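Local atomic coordinates of putative mandelate racemase (Bordetella bronchiseptica, PDB entry 3OZY), a protein that is of unproven function but, as a magnesium-binding member of the enolase superfamily, probably acts on an acid sugar by abstracting a proton next to its carboxylate. Residues 9-14 against 365-370; 240-245 against 267-272; 303-308 against 313-318. All coordinates share one frame; numbering follows the deposited sequence. Where two conformers were deposited one is given.

Following the chain from the N terminus, strand 5-16 of the N-terminal capping domain waits some 350 residues for its partner: interaction 1 closes only when helix 367-372 arrives after the barrel, and so encloses the other two. Within that span interactions 2 and 3 come in series. Interaction 2 joins helix 235-242 to the loop ahead of strand 273-274, at the end of the barrel where helices lead into strands. Interaction 3 is a short local closure, from the loop after strand 300-301 to helix 309-321, near the middle of the molecule. Interactions 1 and 2 lie on opposite sides of the chain's centre, their own centres about 42 Å apart.

Interaction 1. Residues 9-14 against 365-370; sequences KAHALS and IDWDFV
His11 meets Trp367, and two residues further along the strand Leu13 meets Val370, fastening the C-terminal helix 367-372 onto strand 5-16, the first strand of the antiparallel sheet in the N-terminal capping domain of the enolase superfamily fold. Alternate side chains of the strand do the work. At His11 the imidazole offers a face to the edge of the indole's six-membered ring, a T-shaped pair with centroids 5.8 Å apart and planes at 67°. His11 CG stands opposite the carbonyl carbon, beside the backbone N (chi1 -55°), and the ring turned by chi2 of -94° then sets its face to the indole edge. The nearest atoms are His11 NE2 and Trp367 CZ3, 4.1 Å apart. That nitrogen also hydrogen-bonds Glu39 on the adjoining strand 32-42, which helps fix the rotation of the imidazole. Within its own segment Trp367 has Ile365 CG2 3.7 Å above the ring plane, over its centre, so the indole has a methyl against one face. Leu13 then brings in its CD2 branch, which sits 3.9 Å from Val370 CG1. Asp366 caps the helix at its N terminus: its OD1 takes Phe369 N at 3.0 Å, from above the carboxylate plane. In this capped first turn Val370 lies next to the strand, its carbonyl oxygen O 3.5 Å from the Leu13 CD2 methyl.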
ATOM      1  N   LYS A   9       0.961 -10.683  19.718  1.00 10.94           N
ATOM      2  CA  LYS A   9      -0.463 -10.441  19.946  1.00 10.55           C
ATOM      3  C   LYS A   9      -0.858  -9.044  19.513  1.00  9.68           C
ATOM      4  O   LYS A   9      -0.057  -8.112  19.587  1.00 11.62           O
ATOM      5  CB  LYS A   9      -0.801 -10.617  21.427  1.00 13.96           C
ATOM      6  CG  LYS A   9      -0.485 -12.002  21.965  1.00 14.65           C
ATOM      7  CD  LYS A   9      -0.828 -12.128  23.440  1.00 22.46           C
ATOM      8  CE  LYS A   9      -2.331 -12.113  23.652  1.00 29.35           C
ATOM      9  NZ  LYS A   9      -2.687 -12.448  25.058  1.00 36.61           N
ATOM     10  N   ALA A  10      -2.102  -8.905  19.075  1.00  9.31           N
ATOM     11  CA  ALA A  10      -2.626  -7.604  18.682  1.00  9.35           C
ATOM     12  C   ALA A  10      -3.975  -7.387  19.363  1.00 11.33           C
ATOM     13  O   ALA A  10      -4.969  -8.008  18.979  1.00 13.21           O
ATOM     14  CB  ALA A  10      -2.769  -7.548  17.180  1.00 10.33           C
ATOM     15  N   HIS A  11      -4.000  -6.512  20.370  1.00 10.01           N
ATOM     16  CA  HIS A  11      -5.220  -6.224  21.136  1.00 10.53           C
ATOM     17  C   HIS A  11      -5.984  -5.083  20.488  1.00  9.78           C
ATOM     18  O   HIS A  11      -5.515  -3.951  20.476  1.00 10.04           O
ATOM     19  CB  HIS A  11      -4.893  -5.813  22.580  1.00 12.18           C
ATOM     20  CG  HIS A  11      -4.043  -6.793  23.327  1.00 13.26           C
ATOM     21  ND1 HIS A  11      -4.574  -7.784  24.128  1.00 18.88           N
ATOM     22  CD2 HIS A  11      -2.700  -6.915  23.420  1.00 11.76           C
ATOM     23  CE1 HIS A  11      -3.590  -8.485  24.665  1.00 17.82           C
ATOM     24  NE2 HIS A  11      -2.443  -7.979  24.250  1.00 14.42           N
ATOM     25  N   ALA A  12      -7.169  -5.372  19.967  1.00  8.72           N
ATOM     26  CA  ALA A  12      -8.010  -4.338  19.369  1.00  9.26           C
ATOM     27  C   ALA A  12      -8.772  -3.557  20.434  1.00  9.13           C
ATOM     28  O   ALA A  12      -9.531  -4.139  21.220  1.00  9.42           O
ATOM     29  CB  ALA A  12      -8.969  -4.950  18.364  1.00  9.46           C
ATOM     30  N   LEU A  13      -8.580  -2.239  20.442  1.00  8.52           N
ATOM     31  CA  LEU A  13      -9.164  -1.368  21.456  1.00  8.20           C
ATOM     32  C   LEU A  13      -9.986  -0.245  20.838  1.00  9.04           C
ATOM     33  O   LEU A  13      -9.629   0.300  19.791  1.00  9.02           O
ATOM     34  CB  LEU A  13      -8.062  -0.757  22.321  1.00 10.23           C
ATOM     35  CG  LEU A  13      -7.079  -1.709  22.995  1.00  9.58           C
ATOM     36  CD1 LEU A  13      -6.077  -0.923  23.832  1.00 12.02           C
ATOM     37  CD2 LEU A  13      -7.826  -2.707  23.868  1.00 10.49           C
ATOM     38  N   SER A  14     -11.093   0.105  21.494  1.00  8.58           N
ATOM     39  CA  SER A  14     -11.903   1.229  21.057  1.00  9.70           C
ATOM     40  C   SER A  14     -12.296   2.091  22.248  1.00  9.34           C
ATOM     41  O   SER A  14     -12.617   1.574  23.324  1.00 10.48           O
ATOM     42  CB  SER A  14     -13.145   0.749  20.305  1.00  8.77           C
ATOM     43  OG  SER A  14     -13.805   1.840  19.678  1.00  9.98           O
ATOM     44  N   ILE A 365       1.828   0.347  30.905  1.00 18.28           N
ATOM     45  CA  ILE A 365       0.477   0.191  30.367  1.00 18.70           C
ATOM     46  C   ILE A 365      -0.503  -0.136  31.493  1.00 18.02           C
ATOM     47  O   ILE A 365      -0.204  -0.961  32.365  1.00 19.75           O
ATOM     48  CB  ILE A 365       0.408  -0.958  29.337  1.00 17.90           C
ATOM     49  CG1 ILE A 365       1.249  -0.643  28.093  1.00 16.25           C
ATOM     50  CG2 ILE A 365      -1.042  -1.257  28.959  1.00 17.55           C
ATOM     51  CD1 ILE A 365       0.744   0.527  27.282  1.00 22.35           C
ATOM     52  N   ASP A 366      -1.673   0.495  31.470  1.00 15.18           N
ATOM     53  CA  ASP A 366      -2.748   0.135  32.399  1.00 15.35           C
ATOM     54  C   ASP A 366      -3.522  -1.014  31.773  1.00 15.10           C
ATOM     55  O   ASP A 366      -4.400  -0.806  30.933  1.00 15.62           O
ATOM     56  CB  ASP A 366      -3.672   1.328  32.660  1.00 16.60           C
ATOM     57  CG  ASP A 366      -4.778   1.017  33.665  1.00 17.84           C
ATOM     58  OD1 ASP A 366      -5.089  -0.172  33.887  1.00 15.82           O
ATOM     59  OD2 ASP A 366      -5.353   1.976  34.218  1.00 20.52           O
ATOM     60  N   TRP A 367      -3.191  -2.234  32.181  1.00 15.78           N
ATOM     61  CA  TRP A 367      -3.794  -3.414  31.577  1.00 15.85           C
ATOM     62  C   TRP A 367      -5.266  -3.588  31.955  1.00 14.40           C
ATOM     63  O   TRP A 367      -6.015  -4.253  31.246  1.00 15.06           O
ATOM     64  CB  TRP A 367      -2.962  -4.664  31.875  1.00 15.26           C
ATOM     65  CG  TRP A 367      -1.634  -4.644  31.153  1.00 18.83           C
ATOM     66  CD1 TRP A 367      -0.422  -4.294  31.674  1.00 22.51           C
ATOM     67  CD2 TRP A 367      -1.401  -4.963  29.774  1.00 19.32           C
ATOM     68  NE1 TRP A 367       0.554  -4.389  30.707  1.00 22.02           N
ATOM     69  CE2 TRP A 367      -0.022  -4.796  29.534  1.00 20.73           C
ATOM     70  CE3 TRP A 367      -2.225  -5.374  28.720  1.00 16.21           C
ATOM     71  CZ2 TRP A 367       0.553  -5.030  28.286  1.00 20.63           C
ATOM     72  CZ3 TRP A 367      -1.651  -5.611  27.482  1.00 17.22           C
ATOM     73  CH2 TRP A 367      -0.274  -5.439  27.278  1.00 16.17           C
ATOM     74  N   ASP A 368      -5.685  -2.967  33.054  1.00 17.42           N
ATOM     75  CA  ASP A 368      -7.102  -2.965  33.394  1.00 18.38           C
ATOM     76  C   ASP A 368      -7.867  -2.113  32.380  1.00 16.04           C
ATOM     77  O   ASP A 368      -8.945  -2.493  31.920  1.00 17.18           O
ATOM     78  CB  ASP A 368      -7.327  -2.455  34.821  1.00 18.94           C
ATOM     79  CG  ASP A 368      -6.741  -3.383  35.872  1.00 24.61           C
ATOM     80  OD1 ASP A 368      -6.676  -4.603  35.623  1.00 24.84           O
ATOM     81  OD2 ASP A 368      -6.350  -2.887  36.948  1.00 33.98           O
ATOM     82  N   PHE A 369      -7.304  -0.961  32.024  1.00 14.52           N
ATOM     83  CA  PHE A 369      -7.901  -0.130  30.989  1.00 15.30           C
ATOM     84  C   PHE A 369      -7.989  -0.914  29.673  1.00 13.67           C
ATOM     85  O   PHE A 369      -9.028  -0.924  29.020  1.00 13.12           O
ATOM     86  CB  PHE A 369      -7.116   1.174  30.810  1.00 14.39           C
ATOM     87  CG  PHE A 369      -7.573   1.995  29.641  1.00 14.82           C
ATOM     88  CD1 PHE A 369      -8.560   2.953  29.793  1.00 16.35           C
ATOM     89  CD2 PHE A 369      -7.025   1.793  28.381  1.00 15.58           C
ATOM     90  CE1 PHE A 369      -8.990   3.700  28.713  1.00 17.30           C
ATOM     91  CE2 PHE A 369      -7.460   2.537  27.294  1.00 15.43           C
ATOM     92  CZ  PHE A 369      -8.437   3.490  27.464  1.00 14.38           C
ATOM     93  N   VAL A 370      -6.903  -1.587  29.299  1.00 12.98           N
ATOM     94  CA  VAL A 370      -6.889  -2.396  28.084  1.00 13.42           C
ATOM     95  C   VAL A 370      -8.022  -3.419  28.093  1.00 12.38           C
ATOM     96  O   VAL A 370      -8.802  -3.512  27.149  1.00 13.41           O
ATOM     97  CB  VAL A 370      -5.529  -3.109  27.901  1.00 11.46           C
ATOM     98  CG1 VAL A 370      -5.583  -4.099  26.744  1.00 14.02           C
ATOM     99  CG2 VAL A 370      -4.422  -2.077  27.682  1.00 12.62           C
TER

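Interaction 2. Residues 240-245 against 267-272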
ATOM      1  N   ILE A 240       5.746  21.874  -7.541  1.00  7.05           N
ATOM      2  CA  ILE A 240       5.242  23.164  -8.000  1.00  7.50           C
ATOM      3  C   ILE A 240       5.039  24.121  -6.823  1.00  7.16           C
ATOM      4  O   ILE A 240       5.412  25.297  -6.891  1.00  7.46           O
ATOM      5  CB  ILE A 240       3.950  22.982  -8.809  1.00  7.26           C
ATOM      6  CG1 ILE A 240       4.275  22.273 -10.130  1.00  8.62           C
ATOM      7  CG2 ILE A 240       3.276  24.334  -9.076  1.00 10.51           C
ATOM      8  CD1 ILE A 240       3.073  21.758 -10.892  1.00 10.82           C
ATOM      9  N   LEU A 241       4.463  23.624  -5.735  1.00  6.33           N
ATOM     10  CA  LEU A 241       4.260  24.463  -4.551  1.00  7.02           C
ATOM     11  C   LEU A 241       5.591  24.920  -3.957  1.00  6.86           C
ATOM     12  O   LEU A 241       5.779  26.091  -3.641  1.00  7.55           O
ATOM     13  CB  LEU A 241       3.444  23.724  -3.492  1.00  6.76           C
ATOM     14  CG  LEU A 241       2.005  23.393  -3.875  1.00  7.08           C
ATOM     15  CD1 LEU A 241       1.361  22.488  -2.825  1.00  7.70           C
ATOM     16  CD2 LEU A 241       1.208  24.681  -4.042  1.00  8.61           C
ATOM     17  N   ARG A 242       6.521  23.986  -3.823  1.00  6.68           N
ATOM     18  CA  ARG A 242       7.820  24.310  -3.271  1.00  8.73           C
ATOM     19  C   ARG A 242       8.595  25.284  -4.166  1.00  9.48           C
ATOM     20  O   ARG A 242       9.321  26.152  -3.673  1.00 10.10           O
ATOM     21  CB  ARG A 242       8.590  23.014  -3.040  1.00 11.62           C
ATOM     22  CG  ARG A 242       9.852  23.190  -2.293  1.00 15.53           C
ATOM     23  CD  ARG A 242      10.336  21.861  -1.778  1.00 10.75           C
ATOM     24  NE  ARG A 242      11.651  22.071  -1.212  1.00 13.71           N
ATOM     25  CZ  ARG A 242      12.778  22.007  -1.910  1.00 15.64           C
ATOM     26  NH1 ARG A 242      12.749  21.703  -3.203  1.00 14.53           N
ATOM     27  NH2 ARG A 242      13.938  22.231  -1.310  1.00 22.70           N
ATOM     28  N   ALA A 243       8.425  25.149  -5.480  1.00  8.78           N
ATOM     29  CA  ALA A 243       9.109  26.001  -6.447  1.00 10.28           C
ATOM     30  C   ALA A 243       8.686  27.465  -6.354  1.00 10.07           C
ATOM     31  O   ALA A 243       9.313  28.337  -6.963  1.00 12.30           O
ATOM     32  CB  ALA A 243       8.879  25.475  -7.861  1.00 11.80           C
ATOM     33  N   GLN A 244       7.621  27.759  -5.610  1.00  8.41           N
ATOM     34  CA  GLN A 244       7.220  29.152  -5.455  1.00  9.07           C
ATOM     35  C   GLN A 244       8.193  29.919  -4.561  1.00  8.15           C
ATOM     36  O   GLN A 244       8.160  31.146  -4.521  1.00 10.95           O
ATOM     37  CB  GLN A 244       5.781  29.267  -4.936  1.00  8.76           C
ATOM     38  CG  GLN A 244       4.760  28.551  -5.827  1.00  9.55           C
ATOM     39  CD  GLN A 244       4.914  28.896  -7.305  1.00 11.17           C
ATOM     40  OE1 GLN A 244       4.831  30.063  -7.688  1.00 12.78           O
ATOM     41  NE2 GLN A 244       5.139  27.883  -8.140  1.00 10.25           N
ATOM     42  N   GLY A 245       9.051  29.194  -3.850  1.00  8.52           N
ATOM     43  CA  GLY A 245      10.114  29.812  -3.074  1.00 10.99           C
ATOM     44  C   GLY A 245       9.651  30.616  -1.874  1.00 10.17           C
ATOM     45  O   GLY A 245      10.306  31.578  -1.477  1.00  9.76           O
ATOM     46  N   ARG A 267      13.996  13.388  -4.624  0.55  9.19           N
ATOM     47  CA  ARG A 267      14.594  13.384  -5.964  0.55 10.59           C
ATOM     48  C   ARG A 267      13.842  14.283  -6.938  0.55 11.31           C
ATOM     49  O   ARG A 267      14.364  14.660  -7.995  0.55 12.76           O
ATOM     50  CB  ARG A 267      14.663  11.960  -6.528  0.55 12.23           C
ATOM     51  CG  ARG A 267      15.677  11.077  -5.841  0.55 16.61           C
ATOM     52  CD  ARG A 267      15.775   9.717  -6.516  0.55 22.41           C
ATOM     53  NE  ARG A 267      16.327   9.810  -7.866  0.55 24.87           N
ATOM     54  CZ  ARG A 267      15.646   9.549  -8.977  0.55 24.11           C
ATOM     55  NH1 ARG A 267      14.378   9.169  -8.909  0.55 28.30           N
ATOM     56  NH2 ARG A 267      16.239   9.664 -10.159  0.55 26.48           N
ATOM     57  N   ASN A 268      12.606  14.612  -6.591  1.00  9.34           N
ATOM     58  CA  ASN A 268      11.820  15.521  -7.397  1.00  9.72           C
ATOM     59  C   ASN A 268      11.681  16.916  -6.792  1.00  7.70           C
ATOM     60  O   ASN A 268      10.826  17.691  -7.217  1.00  9.18           O
ATOM     61  CB  ASN A 268      10.456  14.904  -7.680  1.00 12.88           C
ATOM     62  CG  ASN A 268      10.556  13.736  -8.637  1.00 20.39           C
ATOM     63  OD1 ASN A 268      10.729  13.933  -9.840  1.00 29.10           O
ATOM     64  ND2 ASN A 268      10.489  12.513  -8.109  1.00 18.12           N
ATOM     65  N   ASP A 269      12.525  17.225  -5.809  1.00  8.69           N
ATOM     66  CA  ASP A 269      12.537  18.553  -5.185  1.00  7.68           C
ATOM     67  C   ASP A 269      11.145  18.947  -4.687  1.00  7.96           C
ATOM     68  O   ASP A 269      10.728  20.103  -4.788  1.00  8.40           O
ATOM     69  CB  ASP A 269      13.097  19.600  -6.163  1.00 10.35           C
ATOM     70  CG  ASP A 269      14.558  19.337  -6.527  1.00 13.92           C
ATOM     71  OD1 ASP A 269      15.338  18.940  -5.640  1.00 17.38           O
ATOM     72  OD2 ASP A 269      14.927  19.536  -7.703  1.00 19.61           O
ATOM     73  N   ALA A 270      10.445  17.974  -4.115  1.00  7.37           N
ATOM     74  CA  ALA A 270       9.022  18.120  -3.854  1.00  7.41           C
ATOM     75  C   ALA A 270       8.663  18.189  -2.366  1.00  7.06           C
ATOM     76  O   ALA A 270       7.484  18.145  -2.023  1.00  7.83           O
ATOM     77  CB  ALA A 270       8.256  16.980  -4.531  1.00  8.40           C
ATOM     78  N   ILE A 271       9.645  18.301  -1.477  1.00  6.29           N
ATOM     79  CA  ILE A 271       9.315  18.251  -0.047  1.00  6.41           C
ATOM     80  C   ILE A 271      10.293  19.040   0.815  1.00  6.39           C
ATOM     81  O   ILE A 271      11.505  19.002   0.581  1.00  7.66           O
ATOM     82  CB  ILE A 271       9.222  16.772   0.431  1.00  6.09           C
ATOM     83  CG1 ILE A 271       8.514  16.641   1.785  1.00  6.72           C
ATOM     84  CG2 ILE A 271      10.606  16.091   0.421  1.00  7.22           C
ATOM     85  CD1 ILE A 271       8.177  15.176   2.111  1.00  7.25           C
ATOM     86  N   ASP A 272       9.767  19.752   1.812  1.00  6.56           N
ATOM     87  CA  ASP A 272      10.587  20.455   2.801  1.00  6.17           C
ATOM     88  C   ASP A 272      10.645  19.708   4.128  1.00  6.38           C
ATOM     89  O   ASP A 272      11.686  19.670   4.787  1.00  7.29           O
ATOM     90  CB  ASP A 272      10.048  21.865   3.053  1.00  6.22           C
ATOM     91  CG  ASP A 272      10.184  22.765   1.851  1.00  6.79           C
ATOM     92  OD1 ASP A 272      11.318  22.944   1.351  1.00  9.16           O
ATOM     93  OD2 ASP A 272       9.140  23.281   1.410  1.00  6.90           O
TER
HETATM   94  O   HOH W   1      13.983  23.218   1.723  1.00 11.95           O
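Arg242, on helix 235-242, stretches across to residues 269-272, the loop by which helix 258-267 gives way to strand 273-274 after a Schellman motif. Asp269, with positive phi, is the C-prime residue of that motif, and its carbonyl is one of the two protein acceptors the guanidinium finds in this loop. The arginine leaves its helix with CG anti to the backbone N (chi1 -171°) and stays extended as far as NE, which lays the CH2 groups along the loop and delivers the charged end between Asp269 and Asp272. NE makes the salt bridge, 2.7 Å from Asp272 OD1 and bent little from straight (160°). The oxygen lies in the guanidinium plane, yet NE comes to it from above the carboxylate plane, the two planes being 52° apart. NH1 donates to Asp269 O at 3.0 Å, above the carbonyl plane. In the beta/alpha barrel both segments sit where a helix turns back into its next strand, the side away from the strand ends that carry the magnesium ligands Asp201, Glu227 and Glu254. Asp272 serves this edge twice, since its OD2 also accepts from Ile250 N of strand 249-252, while Leu299 packs against Arg242. A water completes the grip by bridging the third nitrogen: it accepts from Arg242 NH2 at 3.2 Å and donates to Asp272 OD1 at 2.7 Å. The aliphatic part of the arginine touches as well, Arg242 CD lying 3.5 Å from Asp269 O.

Interaction 3. Residues 303-308 against 313-318; sequences PHTFND and AANLHL
Asn315 on helix 309-321 points its side chain at Pro303 and Thr305, in the loop that follows strand 300-301 of the beta/alpha barrel. Its CB lies 3.8 Å from the Thr305 CG2 methyl and 4.0 Å from Pro303 CG, an apolar seat for the root of the side chain. CG, anti to the carbonyl carbon (chi1 -74°), turns the amide toward the loop, 3.9 Å from Pro303 CB. At the tip the two halves part. OD1 runs alongside the proline ring, 3.4 Å from Pro303 CB, and accepts a hydrogen bond from Ala278 N. ND2 passes 3.5 Å from His304 O, but at an angle too poor for a bond; its hydrogens go instead to Thr311 O, one turn back in the same helix, and to Asp277 OD1. The threonine is held from elsewhere, with OG1 bonded to Glu329 O of strand 328-331 while CG2 takes the face toward Asn315. Beyond the backbone of 303-305, His304 turns its ring the other way, about 4 Å from a bound magnesium ion, and its ND1 bonds Asp277 OD2. Position and pairing match the Asp-His dyad of mandelate racemase-like enzymes, aspartate after the sixth barrel strand and histidine after the seventh, where the histidine acts as base; the same role is probable here. One carboxylate therefore joins the two segments: Asn315 grips one oxygen of Asp277 and His304 the other. The buried amide stands one step behind the His304-Asp277 pair and probably helps hold the aspartate, and through it the histidine, in place.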
ATOM      1  N   PRO A 303       7.880  14.163  12.520  1.00  5.79           N
ATOM      2  CA  PRO A 303       6.914  13.086  12.276  1.00  6.93           C
ATOM      3  C   PRO A 303       5.473  13.472  12.574  1.00  6.18           C
ATOM      4  O   PRO A 303       5.197  14.270  13.469  1.00  6.65           O
ATOM      5  CB  PRO A 303       7.347  11.994  13.262  1.00  6.77           C
ATOM      6  CG  PRO A 303       8.040  12.747  14.348  1.00  6.69           C
ATOM      7  CD  PRO A 303       8.805  13.821  13.614  1.00  7.08           C
ATOM      8  N   HIS A 304       4.564  12.872  11.819  1.00  6.40           N
ATOM      9  CA  HIS A 304       3.195  12.704  12.263  1.00  6.17           C
ATOM     10  C   HIS A 304       3.222  11.732  13.453  1.00  6.53           C
ATOM     11  O   HIS A 304       4.009  10.778  13.460  1.00  7.27           O
ATOM     12  CB  HIS A 304       2.393  12.118  11.095  1.00  7.64           C
ATOM     13  CG  HIS A 304       1.024  11.638  11.463  1.00  5.65           C
ATOM     14  ND1 HIS A 304       0.793  10.392  12.005  1.00  6.96           N
ATOM     15  CD2 HIS A 304      -0.188  12.222  11.326  1.00  6.45           C
ATOM     16  CE1 HIS A 304      -0.505  10.238  12.210  1.00  7.60           C
ATOM     17  NE2 HIS A 304      -1.124  11.333  11.800  1.00  7.90           N
ATOM     18  N   THR A 305       2.393  11.986  14.471  1.00  7.08           N
ATOM     19  CA  THR A 305       2.376  11.149  15.679  1.00  6.68           C
ATOM     20  C   THR A 305       0.959  10.779  16.140  1.00  6.75           C
ATOM     21  O   THR A 305       0.789  10.114  17.163  1.00  8.72           O
ATOM     22  CB  THR A 305       3.022  11.884  16.848  1.00  6.40           C
ATOM     23  OG1 THR A 305       2.141  12.937  17.257  1.00  7.30           O
ATOM     24  CG2 THR A 305       4.373  12.466  16.465  1.00  8.18           C
ATOM     25  N   PHE A 306      -0.042  11.198  15.377  1.00  7.54           N
ATOM     26  CA  PHE A 306      -1.430  11.268  15.839  1.00  7.31           C
ATOM     27  C   PHE A 306      -2.153   9.921  15.752  1.00  8.22           C
ATOM     28  O   PHE A 306      -2.527   9.488  14.665  1.00  8.17           O
ATOM     29  CB  PHE A 306      -2.128  12.313  14.964  1.00  8.12           C
ATOM     30  CG  PHE A 306      -3.470  12.807  15.469  1.00  7.42           C
ATOM     31  CD1 PHE A 306      -3.565  14.021  16.151  1.00  6.60           C
ATOM     32  CD2 PHE A 306      -4.635  12.132  15.156  1.00  8.27           C
ATOM     33  CE1 PHE A 306      -4.792  14.521  16.547  1.00  7.54           C
ATOM     34  CE2 PHE A 306      -5.866  12.623  15.563  1.00  6.74           C
ATOM     35  CZ  PHE A 306      -5.935  13.824  16.264  1.00  7.86           C
ATOM     36  N   ASN A 307      -2.316   9.261  16.903  1.00  8.37           N
ATOM     37  CA  ASN A 307      -3.277   8.164  17.083  1.00  8.33           C
ATOM     38  C   ASN A 307      -3.456   7.802  18.548  1.00  7.33           C
ATOM     39  O   ASN A 307      -4.582   7.698  19.025  1.00  8.17           O
ATOM     40  CB  ASN A 307      -2.928   6.897  16.298  1.00  7.47           C
ATOM     41  CG  ASN A 307      -4.104   5.940  16.227  1.00  6.94           C
ATOM     42  OD1 ASN A 307      -5.065   6.197  15.513  1.00  8.56           O
ATOM     43  ND2 ASN A 307      -4.053   4.858  17.005  1.00  7.94           N
ATOM     44  N   ASP A 308      -2.355   7.586  19.257  1.00  6.75           N
ATOM     45  CA  ASP A 308      -2.432   7.161  20.654  1.00  7.72           C
ATOM     46  C   ASP A 308      -1.121   7.488  21.365  1.00  8.32           C
ATOM     47  O   ASP A 308      -0.172   7.951  20.737  1.00  8.64           O
ATOM     48  CB  ASP A 308      -2.755   5.667  20.733  1.00  8.42           C
ATOM     49  CG  ASP A 308      -1.725   4.817  20.007  1.00  7.55           C
ATOM     50  OD1 ASP A 308      -0.582   4.753  20.506  1.00  8.59           O
ATOM     51  OD2 ASP A 308      -2.050   4.229  18.957  1.00  8.69           O
ATOM     52  N   ALA A 313       4.765   8.464  22.009  1.00  7.88           N
ATOM     53  CA  ALA A 313       6.008   8.152  22.701  1.00  8.20           C
ATOM     54  C   ALA A 313       7.090   7.612  21.773  1.00  8.18           C
ATOM     55  O   ALA A 313       8.250   7.997  21.891  1.00  8.71           O
ATOM     56  CB  ALA A 313       5.766   7.177  23.858  1.00 10.86           C
ATOM     57  N   ALA A 314       6.720   6.711  20.867  1.00  7.71           N
ATOM     58  CA  ALA A 314       7.706   6.101  19.972  1.00  8.72           C
ATOM     59  C   ALA A 314       8.398   7.185  19.155  1.00  8.44           C
ATOM     60  O   ALA A 314       9.627   7.213  19.057  1.00  9.27           O
ATOM     61  CB  ALA A 314       7.054   5.081  19.054  1.00  8.92           C
ATOM     62  N   ASN A 315       7.611   8.073  18.553  1.00  7.58           N
ATOM     63  CA  ASN A 315       8.201   9.182  17.807  1.00  7.25           C
ATOM     64  C   ASN A 315       9.006  10.133  18.689  1.00  7.58           C
ATOM     65  O   ASN A 315      10.041  10.643  18.269  1.00  8.19           O
ATOM     66  CB  ASN A 315       7.133   9.948  17.026  1.00  6.66           C
ATOM     67  CG  ASN A 315       6.654   9.189  15.817  1.00  6.69           C
ATOM     68  OD1 ASN A 315       7.390   9.033  14.844  1.00  7.36           O
ATOM     69  ND2 ASN A 315       5.419   8.693  15.871  1.00  7.61           N
ATOM     70  N   LEU A 316       8.540  10.377  19.910  1.00  7.51           N
ATOM     71  CA  LEU A 316       9.215  11.336  20.775  1.00  7.62           C
ATOM     72  C   LEU A 316      10.636  10.898  21.143  1.00  8.04           C
ATOM     73  O   LEU A 316      11.534  11.734  21.242  1.00  8.15           O
ATOM     74  CB  LEU A 316       8.380  11.595  22.026  1.00  8.85           C
ATOM     75  CG  LEU A 316       8.893  12.709  22.928  1.00  7.32           C
ATOM     76  CD1 LEU A 316       9.143  13.992  22.132  1.00 10.11           C
ATOM     77  CD2 LEU A 316       7.890  12.941  24.050  1.00 10.64           C
ATOM     78  N   HIS A 317      10.843   9.602  21.364  1.00  7.92           N
ATOM     79  CA  HIS A 317      12.201   9.117  21.608  1.00  7.38           C
ATOM     80  C   HIS A 317      13.119   9.495  20.452  1.00  7.58           C
ATOM     81  O   HIS A 317      14.246   9.956  20.655  1.00  9.73           O
ATOM     82  CB  HIS A 317      12.216   7.598  21.815  1.00  8.55           C
ATOM     83  CG  HIS A 317      11.772   7.179  23.179  1.00  8.53           C
ATOM     84  ND1 HIS A 317      12.636   7.123  24.252  1.00  9.71           N
ATOM     85  CD2 HIS A 317      10.554   6.824  23.654  1.00 10.22           C
ATOM     86  CE1 HIS A 317      11.969   6.738  25.329  1.00 10.33           C
ATOM     87  NE2 HIS A 317      10.704   6.555  24.992  1.00  9.94           N
ATOM     88  N   LEU A 318      12.629   9.300  19.230  1.00  8.10           N
ATOM     89  CA  LEU A 318      13.442   9.601  18.058  1.00  8.64           C
ATOM     90  C   LEU A 318      13.648  11.098  17.889  1.00  8.18           C
ATOM     91  O   LEU A 318      14.752  11.552  17.597  1.00  8.45           O
ATOM     92  CB  LEU A 318      12.811   9.028  16.793  1.00  8.27           C
ATOM     93  CG  LEU A 318      13.097   7.552  16.547  1.00  9.62           C
ATOM     94  CD1 LEU A 318      12.592   6.663  17.686  1.00 11.98           C
ATOM     95  CD2 LEU A 318      12.490   7.119  15.220  1.00 15.72           C
TER